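ApaG protein (Pseudomonas aeruginosa, PDB 3NRF) is of unknown function, an all-beta protein named ApaG that belongs to the DUF4354 family and assembles with other copies of itself. Local coordinates at residues F31-V36 against S97-S102. Sequence-based numbering, arbitrary orientation. Where two conformers were deposited one is given.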
loop_
_atom_site.group_PDB
_atom_site.type_symbol
_atom_site.label_atom_id
_atom_site.label_comp_id
_atom_site.label_asym_id
_atom_site.label_seq_id
_atom_site.Cartn_x
_atom_site.Cartn_y
_atom_site.Cartn_z
ATOM N N PHE B 31 -5.950 5.659 11.061
ATOM C CA PHE B 31 -4.871 6.574 11.249
ATOM C C PHE B 31 -4.351 6.463 12.672
ATOM O O PHE B 31 -5.127 6.231 13.617
ATOM C CB PHE B 31 -5.319 8.036 11.110
ATOM C CG PHE B 31 -5.778 8.428 9.725
ATOM C CD1 PHE B 31 -7.070 8.115 9.302
ATOM C CD2 PHE B 31 -4.974 9.143 8.899
ATOM C CE1 PHE B 31 -7.512 8.513 8.063
ATOM C CE2 PHE B 31 -5.423 9.520 7.625
ATOM C CZ PHE B 31 -6.679 9.205 7.235
ATOM N N LYS B 32 -3.049 6.687 12.839
ATOM C CA LYS B 32 -2.525 6.959 14.182
ATOM C C LYS B 32 -2.488 8.483 14.286
ATOM O O LYS B 32 -1.995 9.140 13.353
ATOM C CB LYS B 32 -1.133 6.388 14.329
ATOM C CG LYS B 32 -0.501 6.624 15.702
ATOM C CD LYS B 32 -1.000 5.692 16.739
ATOM C CE LYS B 32 -0.416 4.263 16.540
ATOM N NZ LYS B 32 -1.112 3.321 17.465
ATOM N N VAL B 33 -3.044 9.033 15.368
ATOM C CA VAL B 33 -3.201 10.446 15.575
ATOM C C VAL B 33 -2.546 10.867 16.896
ATOM O O VAL B 33 -2.724 10.190 17.917
ATOM C CB VAL B 33 -4.719 10.824 15.637
ATOM C CG1 VAL B 33 -4.906 12.308 15.857
ATOM C CG2 VAL B 33 -5.445 10.362 14.366
ATOM N N ARG B 34 -1.875 12.011 16.889
ATOM C CA ARG B 34 -1.314 12.605 18.110
ATOM C C ARG B 34 -1.855 14.020 18.221
ATOM O O ARG B 34 -1.762 14.793 17.271
ATOM C CB ARG B 34 0.213 12.661 18.094
ATOM C CG ARG B 34 0.770 13.260 19.403
ATOM C CD ARG B 34 2.283 13.244 19.475
ATOM N NE ARG B 34 2.816 11.894 19.309
ATOM C CZ ARG B 34 4.126 11.611 19.319
ATOM N NH1 ARG B 34 5.004 12.591 19.437
ATOM N NH2 ARG B 34 4.547 10.362 19.164
ATOM N N LEU B 35 -2.426 14.367 19.365
ATOM C CA LEU B 35 -2.898 15.714 19.600
ATOM C C LEU B 35 -1.883 16.354 20.525
ATOM O O LEU B 35 -1.554 15.747 21.547
ATOM C CB LEU B 35 -4.259 15.712 20.280
ATOM C CG LEU B 35 -5.321 14.898 19.554
ATOM C CD1 LEU B 35 -6.579 14.939 20.401
ATOM C CD2 LEU B 35 -5.569 15.442 18.118
ATOM N N VAL B 36 -1.397 17.547 20.148
ATOM C CA VAL B 36 -0.394 18.286 20.901
ATOM C C VAL B 36 -0.899 19.699 21.223
ATOM O O VAL B 36 -1.142 20.491 20.311
ATOM C CB VAL B 36 0.955 18.419 20.116
ATOM C CG1 VAL B 36 2.003 19.193 20.949
ATOM C CG2 VAL B 36 1.496 17.037 19.716
ATOM N N SER B 97 -7.015 12.615 3.365
ATOM C CA SER B 97 -5.618 13.016 3.369
ATOM C C SER B 97 -5.330 14.061 4.440
ATOM O O SER B 97 -4.280 14.674 4.476
ATOM C CB SER B 97 -5.238 13.545 1.998
ATOM O OG SER B 97 -5.999 14.684 1.603
ATOM N N LEU B 98 -6.289 14.258 5.324
ATOM C CA LEU B 98 -6.187 15.241 6.407
ATOM C C LEU B 98 -7.035 14.781 7.565
ATOM O O LEU B 98 -8.159 14.317 7.340
ATOM C CB LEU B 98 -6.663 16.610 5.926
ATOM C CG LEU B 98 -6.519 17.756 6.907
ATOM C CD1 LEU B 98 -5.046 18.001 7.275
ATOM C CD2 LEU B 98 -7.156 18.991 6.277
ATOM N N VAL B 99 -6.491 14.842 8.772
ATOM C CA VAL B 99 -7.227 14.658 10.015
ATOM C C VAL B 99 -7.155 16.012 10.731
ATOM O O VAL B 99 -6.087 16.628 10.932
ATOM C CB VAL B 99 -6.710 13.512 10.894
ATOM C CG1 VAL B 99 -7.546 13.390 12.126
ATOM C CG2 VAL B 99 -6.771 12.214 10.079
ATOM N N ARG B 100 -8.315 16.494 11.124
ATOM C CA ARG B 100 -8.398 17.765 11.811
ATOM C C ARG B 100 -9.481 17.742 12.884
ATOM O O ARG B 100 -10.255 16.770 13.018
ATOM C CB ARG B 100 -8.584 18.937 10.805
ATOM C CG ARG B 100 -9.706 18.827 9.770
ATOM C CD ARG B 100 -9.747 20.096 8.863
ATOM N NE ARG B 100 -10.100 21.288 9.620
ATOM C CZ ARG B 100 -9.996 22.559 9.205
ATOM N NH1 ARG B 100 -9.501 22.871 8.000
ATOM N NH2 ARG B 100 -10.375 23.528 10.030
ATOM N N LEU B 101 -9.508 18.804 13.664
ATOM C CA LEU B 101 -10.524 18.952 14.692
ATOM C C LEU B 101 -11.689 19.781 14.105
ATOM O O LEU B 101 -11.493 20.618 13.213
ATOM C CB LEU B 101 -9.954 19.618 15.908
ATOM C CG LEU B 101 -9.084 18.760 16.825
ATOM C CD1 LEU B 101 -8.414 19.690 17.823
ATOM C CD2 LEU B 101 -9.891 17.682 17.577
ATOM N N SER B 102 -12.900 19.487 14.592
ATOM C CA SER B 102 -14.121 20.169 14.172
ATOM C C SER B 102 -15.025 20.251 15.392
ATOM O O SER B 102 -14.913 19.444 16.329
ATOM C CB SER B 102 -14.863 19.366 13.112
ATOM O OG SER B 102 -16.099 20.020 12.777
#
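Methyl CG2 of Val99 sits almost centrally over one face of the Phe31 ring, 3.8 Å from its centroid and only 12° off the ring normal, a CH-pi contact. The nearest ring atom is CD2, with Phe31 CD2 to Val99 CG2 at 3.7 Å. Phe31 carries CG anti to its own carbonyl carbon (chi1 -66°), which lays the ring with one face against the valine methyl; in Val99 (chi1 -179°) CG2, the branch that meets the ring, stands anti to the carbonyl carbon, beside the backbone N. Val99 CG1 lies more loosely against Val33, 4.3 Å from Val33 CG2. Beyond Val33 the packing thins: Leu35 and Leu101 do not touch, and Leu35 rests instead on Val9, Leu45 and Leu69. Phe31, Val33 and Val99 are buried, whereas on the other side of strand 24-37 the exposed Arg34 and partly exposed Lys32 form salt bridges with Glu81 and Asp83. Behind strand 98-102, Arg100 pairs with Asp23 of a second subunit. No hydrogen bond joins the segments. The contact links the second and last strands of one six-stranded antiparallel sheet, Val99 also touching Ala11 of strand 7-21, consistent with a sheet folding over itself to enclose a core, as in beta-sandwich-like proteins.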